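Succinylglutamate desuccinylase (Chromobacterium violaceum, PDB 1YW4) probably hydrolyses N-succinylglutamate to succinate and glutamate with one zinc ion per subunit, the last step of the AST route of arginine degradation. Local coordinates at residues A[32-37]-A[122-127]; A[160-165]-A[210-215]; A[186-191]-A[253-258]. All coordinates share one frame; numbering follows the deposited sequence.

Interaction 1: residues A[32-37]-A[122-127]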
loop_
_atom_site.group_PDB
_atom_site.type_symbol
_atom_site.label_atom_id
_atom_site.label_comp_id
_atom_site.label_asym_id
_atom_site.label_seq_id
_atom_site.Cartn_x
_atom_site.Cartn_y
_atom_site.Cartn_z
ATOM N N LEU A 32 -20.593 -31.380 -21.014
ATOM C CA LEU A 32 -20.727 -30.307 -21.990
ATOM C C LEU A 32 -19.614 -30.315 -23.021
ATOM O O LEU A 32 -19.769 -29.761 -24.103
ATOM C CB LEU A 32 -20.736 -28.959 -21.263
ATOM C CG LEU A 32 -21.784 -28.752 -20.156
ATOM C CD1 LEU A 32 -21.608 -27.363 -19.558
ATOM C CD2 LEU A 32 -23.197 -28.910 -20.721
ATOM N N ALA A 33 -18.495 -30.941 -22.672
ATOM C CA ALA A 33 -17.331 -31.037 -23.551
ATOM C C ALA A 33 -16.378 -31.987 -22.853
ATOM O O ALA A 33 -16.671 -32.442 -21.753
ATOM C CB ALA A 33 -16.671 -29.669 -23.723
ATOM N N PRO A 34 -15.238 -32.315 -23.486
ATOM C CA PRO A 34 -14.295 -33.227 -22.837
ATOM C C PRO A 34 -13.861 -32.658 -21.495
ATOM O O PRO A 34 -13.487 -31.492 -21.394
ATOM C CB PRO A 34 -13.155 -33.313 -23.845
ATOM C CG PRO A 34 -13.877 -33.172 -25.165
ATOM C CD PRO A 34 -14.816 -32.026 -24.870
ATOM N N GLY A 35 -13.934 -33.473 -20.451
ATOM C CA GLY A 35 -13.536 -32.996 -19.139
ATOM C C GLY A 35 -14.376 -31.886 -18.526
ATOM O O GLY A 35 -13.976 -31.325 -17.507
ATOM N N CYS A 36 -15.515 -31.543 -19.125
ATOM C CA CYS A 36 -16.370 -30.507 -18.548
ATOM C C CYS A 36 -17.729 -31.115 -18.254
ATOM O O CYS A 36 -18.405 -31.583 -19.168
ATOM C CB CYS A 36 -16.511 -29.328 -19.517
ATOM S SG CYS A 36 -14.873 -28.618 -19.938
ATOM N N VAL A 37 -18.124 -31.096 -16.981
ATOM C CA VAL A 37 -19.395 -31.673 -16.566
ATOM C C VAL A 37 -20.178 -30.752 -15.614
ATOM O O VAL A 37 -19.650 -30.238 -14.620
ATOM C CB VAL A 37 -19.177 -33.092 -15.914
ATOM C CG1 VAL A 37 -18.296 -32.983 -14.669
ATOM C CG2 VAL A 37 -20.529 -33.735 -15.579
ATOM N N SER A 122 -4.685 -23.539 -26.902
ATOM C CA SER A 122 -5.339 -22.254 -27.134
ATOM C C SER A 122 -6.798 -22.506 -27.500
ATOM O O SER A 122 -7.690 -21.783 -27.071
ATOM C CB SER A 122 -4.654 -21.484 -28.274
ATOM O OG SER A 122 -3.294 -21.234 -27.973
ATOM N N VAL A 123 -7.034 -23.531 -28.311
ATOM C CA VAL A 123 -8.397 -23.872 -28.694
ATOM C C VAL A 123 -9.157 -24.299 -27.429
ATOM O O VAL A 123 -10.313 -23.928 -27.225
ATOM C CB VAL A 123 -8.414 -25.025 -29.724
ATOM C CG1 VAL A 123 -9.855 -25.421 -30.062
ATOM C CG2 VAL A 123 -7.682 -24.583 -31.002
ATOM N N ARG A 124 -8.492 -25.077 -26.583
ATOM C CA ARG A 124 -9.099 -25.552 -25.353
ATOM C C ARG A 124 -9.397 -24.390 -24.399
ATOM O O ARG A 124 -10.467 -24.322 -23.795
ATOM C CB ARG A 124 -8.172 -26.568 -24.692
ATOM C CG ARG A 124 -8.635 -27.032 -23.327
ATOM C CD ARG A 124 -9.974 -27.751 -23.380
ATOM N NE ARG A 124 -10.182 -28.447 -22.109
ATOM C CZ ARG A 124 -11.190 -29.265 -21.843
ATOM N NH1 ARG A 124 -12.121 -29.508 -22.756
ATOM N NH2 ARG A 124 -11.249 -29.858 -20.662
ATOM N N ALA A 125 -8.451 -23.468 -24.265
ATOM C CA ALA A 125 -8.652 -22.316 -23.405
ATOM C C ALA A 125 -9.892 -21.524 -23.850
ATOM O O ALA A 125 -10.706 -21.112 -23.015
ATOM C CB ALA A 125 -7.405 -21.410 -23.437
ATOM N N ALA A 126 -10.033 -21.301 -25.161
ATOM C CA ALA A 126 -11.181 -20.553 -25.688
ATOM C C ALA A 126 -12.494 -21.283 -25.417
ATOM O O ALA A 126 -13.514 -20.665 -25.109
ATOM C CB ALA A 126 -11.014 -20.311 -27.202
ATOM N N GLU A 127 -12.454 -22.606 -25.517
ATOM C CA GLU A 127 -13.638 -23.416 -25.258
ATOM C C GLU A 127 -14.044 -23.285 -23.785
ATOM O O GLU A 127 -15.227 -23.143 -23.465
ATOM C CB GLU A 127 -13.347 -24.876 -25.606
ATOM C CG GLU A 127 -14.463 -25.844 -25.247
ATOM C CD GLU A 127 -14.145 -27.262 -25.658
ATOM O OE1 GLU A 127 -13.217 -27.866 -25.086
ATOM O OE2 GLU A 127 -14.821 -27.779 -26.560
#

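Interaction 2: residues A[160-165]-A[210-215]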
loop_
_atom_site.group_PDB
_atom_site.type_symbol
_atom_site.label_atom_id
_atom_site.label_comp_id
_atom_site.label_asym_id
_atom_site.label_seq_id
_atom_site.Cartn_x
_atom_site.Cartn_y
_atom_site.Cartn_z
ATOM N N PHE A 160 -2.213 -20.436 -0.239
ATOM C CA PHE A 160 -2.551 -19.041 -0.457
ATOM C C PHE A 160 -3.407 -18.838 -1.697
ATOM O O PHE A 160 -3.528 -19.728 -2.540
ATOM C CB PHE A 160 -1.280 -18.174 -0.495
ATOM C CG PHE A 160 -0.407 -18.387 -1.708
ATOM C CD1 PHE A 160 -0.596 -17.632 -2.858
ATOM C CD2 PHE A 160 0.611 -19.346 -1.696
ATOM C CE1 PHE A 160 0.212 -17.826 -3.982
ATOM C CE2 PHE A 160 1.421 -19.549 -2.811
ATOM C CZ PHE A 160 1.221 -18.789 -3.955
ATOM N N ALA A 161 -4.028 -17.670 -1.787
ATOM C CA ALA A 161 -4.887 -17.366 -2.914
ATOM C C ALA A 161 -4.408 -16.137 -3.664
ATOM O O ALA A 161 -3.712 -15.284 -3.112
ATOM C CB ALA A 161 -6.319 -17.155 -2.435
ATOM N N ILE A 162 -4.795 -16.066 -4.931
ATOM C CA ILE A 162 -4.466 -14.940 -5.786
ATOM C C ILE A 162 -5.800 -14.303 -6.143
ATOM O O ILE A 162 -6.682 -14.974 -6.685
ATOM C CB ILE A 162 -3.795 -15.386 -7.098
ATOM C CG1 ILE A 162 -2.626 -16.333 -6.803
ATOM C CG2 ILE A 162 -3.348 -14.164 -7.877
ATOM C CD1 ILE A 162 -1.537 -15.749 -5.932
ATOM N N TYR A 163 -5.953 -13.023 -5.821
ATOM C CA TYR A 163 -7.184 -12.289 -6.104
ATOM C C TYR A 163 -6.964 -11.488 -7.384
ATOM O O TYR A 163 -6.145 -10.570 -7.423
ATOM C CB TYR A 163 -7.508 -11.347 -4.938
ATOM C CG TYR A 163 -8.985 -11.061 -4.715
ATOM C CD1 TYR A 163 -9.504 -10.995 -3.421
ATOM C CD2 TYR A 163 -9.857 -10.831 -5.785
ATOM C CE1 TYR A 163 -10.849 -10.709 -3.188
ATOM C CE2 TYR A 163 -11.212 -10.542 -5.563
ATOM C CZ TYR A 163 -11.697 -10.485 -4.263
ATOM O OH TYR A 163 -13.021 -10.206 -4.027
ATOM N N PRO A 164 -7.693 -11.834 -8.452
ATOM C CA PRO A 164 -7.571 -11.143 -9.739
ATOM C C PRO A 164 -7.764 -9.634 -9.663
ATOM O O PRO A 164 -8.428 -9.118 -8.757
ATOM C CB PRO A 164 -8.634 -11.827 -10.601
ATOM C CG PRO A 164 -9.653 -12.274 -9.598
ATOM C CD PRO A 164 -8.784 -12.818 -8.494
ATOM N N PHE A 165 -7.167 -8.931 -10.619
ATOM C CA PHE A 165 -7.278 -7.480 -10.685
ATOM C C PHE A 165 -8.745 -7.089 -10.864
ATOM O O PHE A 165 -9.403 -7.535 -11.805
ATOM C CB PHE A 165 -6.457 -6.938 -11.860
ATOM C CG PHE A 165 -6.541 -5.440 -12.022
ATOM C CD1 PHE A 165 -6.517 -4.866 -13.292
ATOM C CD2 PHE A 165 -6.648 -4.606 -10.909
ATOM C CE1 PHE A 165 -6.601 -3.482 -13.458
ATOM C CE2 PHE A 165 -6.731 -3.220 -11.061
ATOM C CZ PHE A 165 -6.709 -2.657 -12.342
ATOM N N ALA A 210 -13.955 -14.799 -8.441
ATOM C CA ALA A 210 -13.019 -15.844 -8.825
ATOM C C ALA A 210 -11.661 -15.728 -8.144
ATOM O O ALA A 210 -11.160 -14.628 -7.917
ATOM C CB ALA A 210 -12.852 -15.819 -10.339
ATOM N N PHE A 211 -11.070 -16.873 -7.826
ATOM C CA PHE A 211 -9.768 -16.886 -7.183
ATOM C C PHE A 211 -8.910 -18.045 -7.693
ATOM O O PHE A 211 -9.427 -19.074 -8.117
ATOM C CB PHE A 211 -9.917 -17.033 -5.659
ATOM C CG PHE A 211 -10.957 -16.126 -5.049
ATOM C CD1 PHE A 211 -12.296 -16.495 -5.032
ATOM C CD2 PHE A 211 -10.599 -14.897 -4.509
ATOM C CE1 PHE A 211 -13.270 -15.653 -4.491
ATOM C CE2 PHE A 211 -11.567 -14.043 -3.964
ATOM C CZ PHE A 211 -12.904 -14.429 -3.958
ATOM N N THR A 212 -7.596 -17.856 -7.670
ATOM C CA THR A 212 -6.669 -18.917 -8.040
ATOM C C THR A 212 -6.233 -19.394 -6.651
ATOM O O THR A 212 -5.816 -18.575 -5.821
ATOM C CB THR A 212 -5.421 -18.379 -8.793
ATOM O OG1 THR A 212 -5.809 -17.812 -10.050
ATOM C CG2 THR A 212 -4.426 -19.503 -9.036
ATOM N N LEU A 213 -6.364 -20.690 -6.378
ATOM C CA LEU A 213 -5.976 -21.239 -5.077
ATOM C C LEU A 213 -4.760 -22.156 -5.166
ATOM O O LEU A 213 -4.801 -23.175 -5.836
ATOM C CB LEU A 213 -7.130 -22.030 -4.441
ATOM C CG LEU A 213 -8.472 -21.313 -4.235
ATOM C CD1 LEU A 213 -9.445 -22.213 -3.473
ATOM C CD2 LEU A 213 -8.245 -20.024 -3.495
ATOM N N GLU A 214 -3.676 -21.769 -4.502
ATOM C CA GLU A 214 -2.455 -22.576 -4.453
ATOM C C GLU A 214 -2.623 -23.334 -3.146
ATOM O O GLU A 214 -2.386 -22.784 -2.073
ATOM C CB GLU A 214 -1.220 -21.674 -4.398
ATOM C CG GLU A 214 -0.876 -20.982 -5.710
ATOM C CD GLU A 214 -0.405 -21.958 -6.780
ATOM O OE1 GLU A 214 0.211 -22.979 -6.423
ATOM O OE2 GLU A 214 -0.637 -21.694 -7.974
ATOM N N LEU A 215 -3.043 -24.593 -3.245
ATOM C CA LEU A 215 -3.324 -25.431 -2.084
ATOM C C LEU A 215 -2.170 -26.251 -1.517
ATOM O O LEU A 215 -2.329 -26.879 -0.477
ATOM C CB LEU A 215 -4.495 -26.353 -2.430
ATOM C CG LEU A 215 -5.739 -25.589 -2.886
ATOM C CD1 LEU A 215 -6.768 -26.535 -3.510
ATOM C CD2 LEU A 215 -6.313 -24.860 -1.686
#

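Interaction 3: residues A[186-191]-A[253-258]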
loop_
_atom_site.group_PDB
_atom_site.type_symbol
_atom_site.label_atom_id
_atom_site.label_comp_id
_atom_site.label_asym_id
_atom_site.label_seq_id
_atom_site.Cartn_x
_atom_site.Cartn_y
_atom_site.Cartn_z
ATOM N N GLU A 186 -3.677 -19.007 3.975
ATOM C CA GLU A 186 -2.919 -18.263 4.970
ATOM C C GLU A 186 -2.475 -16.891 4.479
ATOM O O GLU A 186 -1.897 -16.115 5.239
ATOM C CB GLU A 186 -1.689 -19.077 5.392
ATOM C CG GLU A 186 -1.999 -20.527 5.744
ATOM C CD GLU A 186 -0.753 -21.340 6.040
ATOM O OE1 GLU A 186 -0.861 -22.582 6.136
ATOM O OE2 GLU A 186 0.336 -20.744 6.182
ATOM N N ALA A 187 -2.744 -16.595 3.210
ATOM C CA ALA A 187 -2.363 -15.316 2.624
ATOM C C ALA A 187 -3.040 -15.105 1.277
ATOM O O ALA A 187 -3.378 -16.067 0.586
ATOM C CB ALA A 187 -0.848 -15.250 2.461
ATOM N N VAL A 188 -3.232 -13.842 0.909
ATOM C CA VAL A 188 -3.867 -13.511 -0.362
ATOM C C VAL A 188 -3.072 -12.455 -1.126
ATOM O O VAL A 188 -2.687 -11.427 -0.570
ATOM C CB VAL A 188 -5.305 -12.980 -0.159
ATOM C CG1 VAL A 188 -5.971 -12.760 -1.514
ATOM C CG2 VAL A 188 -6.109 -13.953 0.674
ATOM N N LEU A 189 -2.802 -12.732 -2.396
ATOM C CA LEU A 189 -2.092 -11.786 -3.247
ATOM C C LEU A 189 -3.169 -11.095 -4.086
ATOM O O LEU A 189 -3.967 -11.760 -4.745
ATOM C CB LEU A 189 -1.105 -12.514 -4.169
ATOM C CG LEU A 189 -0.440 -11.656 -5.250
ATOM C CD1 LEU A 189 0.530 -10.671 -4.604
ATOM C CD2 LEU A 189 0.310 -12.551 -6.233
ATOM N N LEU A 190 -3.200 -9.768 -4.040
ATOM C CA LEU A 190 -4.176 -8.991 -4.800
ATOM C C LEU A 190 -3.495 -8.468 -6.062
ATOM O O LEU A 190 -2.544 -7.685 -5.982
ATOM C CB LEU A 190 -4.672 -7.811 -3.962
ATOM C CG LEU A 190 -4.939 -8.057 -2.466
ATOM C CD1 LEU A 190 -5.144 -6.710 -1.767
ATOM C CD2 LEU A 190 -6.149 -8.956 -2.277
ATOM N N HIS A 191 -3.975 -8.909 -7.223
ATOM C CA HIS A 191 -3.411 -8.476 -8.499
ATOM C C HIS A 191 -3.770 -7.021 -8.772
ATOM O O HIS A 191 -4.916 -6.614 -8.598
ATOM C CB HIS A 191 -3.923 -9.362 -9.634
ATOM C CG HIS A 191 -3.036 -10.531 -9.935
ATOM N ND1 HIS A 191 -3.395 -11.533 -10.810
ATOM C CD2 HIS A 191 -1.792 -10.842 -9.499
ATOM C CE1 HIS A 191 -2.412 -12.410 -10.902
ATOM N NE2 HIS A 191 -1.427 -12.015 -10.117
ATOM N N ASP A 253 -6.726 -9.208 10.505
ATOM C CA ASP A 253 -5.471 -9.168 11.253
ATOM C C ASP A 253 -4.803 -10.539 11.268
ATOM O O ASP A 253 -3.695 -10.696 11.784
ATOM C CB ASP A 253 -5.715 -8.700 12.692
ATOM C CG ASP A 253 -6.262 -7.287 12.763
ATOM O OD1 ASP A 253 -5.639 -6.378 12.171
ATOM O OD2 ASP A 253 -7.313 -7.086 13.414
ATOM N N LYS A 254 -5.479 -11.529 10.696
ATOM C CA LYS A 254 -4.945 -12.885 10.642
ATOM C C LYS A 254 -4.648 -13.314 9.206
ATOM O O LYS A 254 -3.896 -14.262 8.975
ATOM C CB LYS A 254 -5.937 -13.863 11.280
ATOM C CG LYS A 254 -5.469 -15.307 11.269
ATOM C CD LYS A 254 -6.473 -16.222 11.944
ATOM C CE LYS A 254 -5.949 -17.644 12.015
ATOM N NZ LYS A 254 -4.657 -17.712 12.754
ATOM N N LEU A 255 -5.237 -12.614 8.243
ATOM C CA LEU A 255 -5.030 -12.942 6.835
ATOM C C LEU A 255 -4.220 -11.853 6.144
ATOM O O LEU A 255 -4.766 -10.866 5.669
ATOM C CB LEU A 255 -6.375 -13.109 6.121
ATOM C CG LEU A 255 -6.356 -13.571 4.660
ATOM C CD1 LEU A 255 -5.802 -14.987 4.566
ATOM C CD2 LEU A 255 -7.765 -13.525 4.099
ATOM N N PRO A 256 -2.896 -12.020 6.090
ATOM C CA PRO A 256 -2.063 -11.006 5.435
ATOM C C PRO A 256 -2.306 -10.914 3.923
ATOM O O PRO A 256 -2.420 -11.928 3.234
ATOM C CB PRO A 256 -0.636 -11.445 5.785
ATOM C CG PRO A 256 -0.758 -12.930 5.971
ATOM C CD PRO A 256 -2.078 -13.091 6.687
ATOM N N LEU A 257 -2.396 -9.685 3.422
ATOM C CA LEU A 257 -2.615 -9.444 2.003
ATOM C C LEU A 257 -1.360 -8.804 1.416
ATOM O O LEU A 257 -0.628 -8.099 2.116
ATOM C CB LEU A 257 -3.804 -8.503 1.800
ATOM C CG LEU A 257 -5.120 -8.855 2.504
ATOM C CD1 LEU A 257 -6.096 -7.702 2.308
ATOM C CD2 LEU A 257 -5.714 -10.148 1.954
ATOM N N PHE A 258 -1.122 -9.044 0.131
ATOM C CA PHE A 258 0.044 -8.492 -0.544
ATOM C C PHE A 258 -0.275 -8.047 -1.968
ATOM O O PHE A 258 -1.270 -8.460 -2.556
ATOM C CB PHE A 258 1.176 -9.529 -0.596
ATOM C CG PHE A 258 1.618 -10.032 0.758
ATOM C CD1 PHE A 258 0.951 -11.084 1.385
ATOM C CD2 PHE A 258 2.698 -9.443 1.409
ATOM C CE1 PHE A 258 1.355 -11.548 2.650
ATOM C CE2 PHE A 258 3.113 -9.896 2.671
ATOM C CZ PHE A 258 2.438 -10.949 3.289
#

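Interaction 1: residues A[32-37]-A[122-127]
Arg124, on helix 120-137, reaches the type II beta turn of Ala33 to Cys36 and holds it by the carbonyl of Pro34. The turn links strands 27-33 and 36-39, with the backbone bond from Cys36 N to Ala33 O closing it; a classic beta bulge places Leu32 and Ala33 together across from Cys36.

The polar part is a two-nitrogen, end-on grip on a single acceptor. Pro34 O receives Arg124 NH1 at 2.8 Å and Arg124 NH2 at 2.9 Å, both bonds clearly bent, with N-H...O angles of 145° and 140°. The oxygen sits at the guanidinium edge, only 6° out of that plane, whereas both donors are tilted from the plane of the carbonyl. The arginine chain bends at chi2 and then runs extended, which carries the group from a CB not aimed at the turn to the carbonyl.

A salt bridge inside the helix segment steadies the group: Arg124 NH1 also donates to Glu127 OE1 at 3.1 Å. Ala89 O accepts from NE of the same arginine, so bonds on several sides limit the rotation of the guanidinium, and the Glu127 carboxylate probably offsets part of its charge.

The remaining contacts are looser van der Waals approaches. Gly35, whose positive phi suits the turn, brings its CA near the guanidinium edge, while Cys36 SG approaches obliquely, 3.9 Å from Arg124 NH2. Glu127, extended beyond CG, lays its carboxylate against the methyl of Ala33, where CB lies 3.9 Å from Glu127 OE2.

Interaction 2: residues A[160-165]-A[210-215]
Glu214, the predicted active-site residue, lies beside Phe160 where strand 160-163 runs antiparallel to strand 209-215; the axes of the two short segments approach to 4.7 Å and their directions differ by 153°. Starting at CB, the glutamate chain passes over one face of the Phe160 ring: CB stands 3.8 Å from the ring centroid and 15° off the normal, a CH-pi contact. CG comes next, 3.5 Å from Phe160 CZ. A bend at chi2 then leads the carboxylate away from strand 160-163, and the side chain comes within about 3 Å of the His149 side chain and about 4 Å of the zinc ion (nearest atoms). The ring thus packs against CB and CG, while the polar tip lies on the metal side.

Backbone bonds set this register. Phe160 and Glu214 form a hydrogen-bonded pair, in which Glu214 N donates to Phe160 O at 2.8 Å; Ile162 and Thr212 form the next such pair, their CB atoms 3.8 Å apart. Thr212 OG1 is hydrogen-bonded with Ser199 OG of helix 198-205.

Between these pairs Ala161 and Leu213 make a non-hydrogen-bonded pair whose side chains lie on the other face, with Ala161 CB against Leu213 CD2. Further along, Phe211 directs an edge at Tyr163 in a T-shaped stack: the planes meet at 69°, and Phe211 CE2 stands over the centre of the tyrosine ring, 3.5 Å from Tyr163 CE1. Lys173 N donates to the tyrosine hydroxyl.

With the zinc ligands His56, Glu59 and His149 nearby, a carboxylate carried on a central strand is consistent with the zinc-hydrolase catalytic domain of the AspA/AstE family.

Interaction 3: residues A[186-191]-A[253-258]
Leu190 N donates to Phe258 O over 2.8 Å, an almost straight bond at 176°. It is one of three that join strand 187-190 in parallel to the start of strand 257-265, where the catalytic domain of the AspA/AstE family meets its barrel-sandwich hybrid domain. Phe258 N returns a bond to Val188 O, and Val188 N donates to Pro256 O at 3.1 Å. Phe258 therefore both donates and accepts, bonding to Val188 and Leu190, which is the alternation expected of parallel strands. CA-H...O contacts fill in between the bonds, the shortest from Leu257 CA to Val188 O at 3.2 Å.

Val188 pairs with Leu257, and their side chains share one face of the strand pair. The isopropyl group of Val188 has two leucine neighbours. Its CB meets the Leu257 CD2 methyl at 3.6 Å, while its CG2 branch, anti to the carbonyl carbon, crosses Leu255 at a slant and touches CD2 there at 3.8 Å. The other methyl of Leu255, CD1, lies against the backbone at Ala187 N. Leu177 of helix 174-181 packs on both Val188 and Leu255, covering this side.

The opposite face carries Leu189 and Phe258. In Leu189 a chi1 of 172°, with CG anti to the backbone nitrogen, together with a chi2 near 69° brings CD1 to Phe258 O, 3.5 Å away. Val325 of strand 320-328 packs on Leu189, adding a further part of the hybrid domain to the junction. The Phe258 ring turns an edge back toward Ala187, whose CB lies near the ring plane, 4.3 Å from Phe258 CE1.

Interactions 2 and 3 are buried and adjoin, their centres about 10 Å apart: strands 160-163 and 187-190 are neighbours, and Tyr163 N lies 2.6 Å from Leu189 O, a probable hydrogen bond. A continuous strand order therefore runs from 209-215 through both to 257-265, antiparallel pairing beside the zinc site giving way to parallel pairing at the hybrid domain. Interaction 1 is partly buried and apart, its centre about 31 Å from that of interaction 3 across the chain's centre. Its chemistry differs accordingly: a charged side chain of a helix binds a turn carbonyl, whereas interactions 2 and 3 rely on backbone ladders flanked by aromatic or aliphatic side chains.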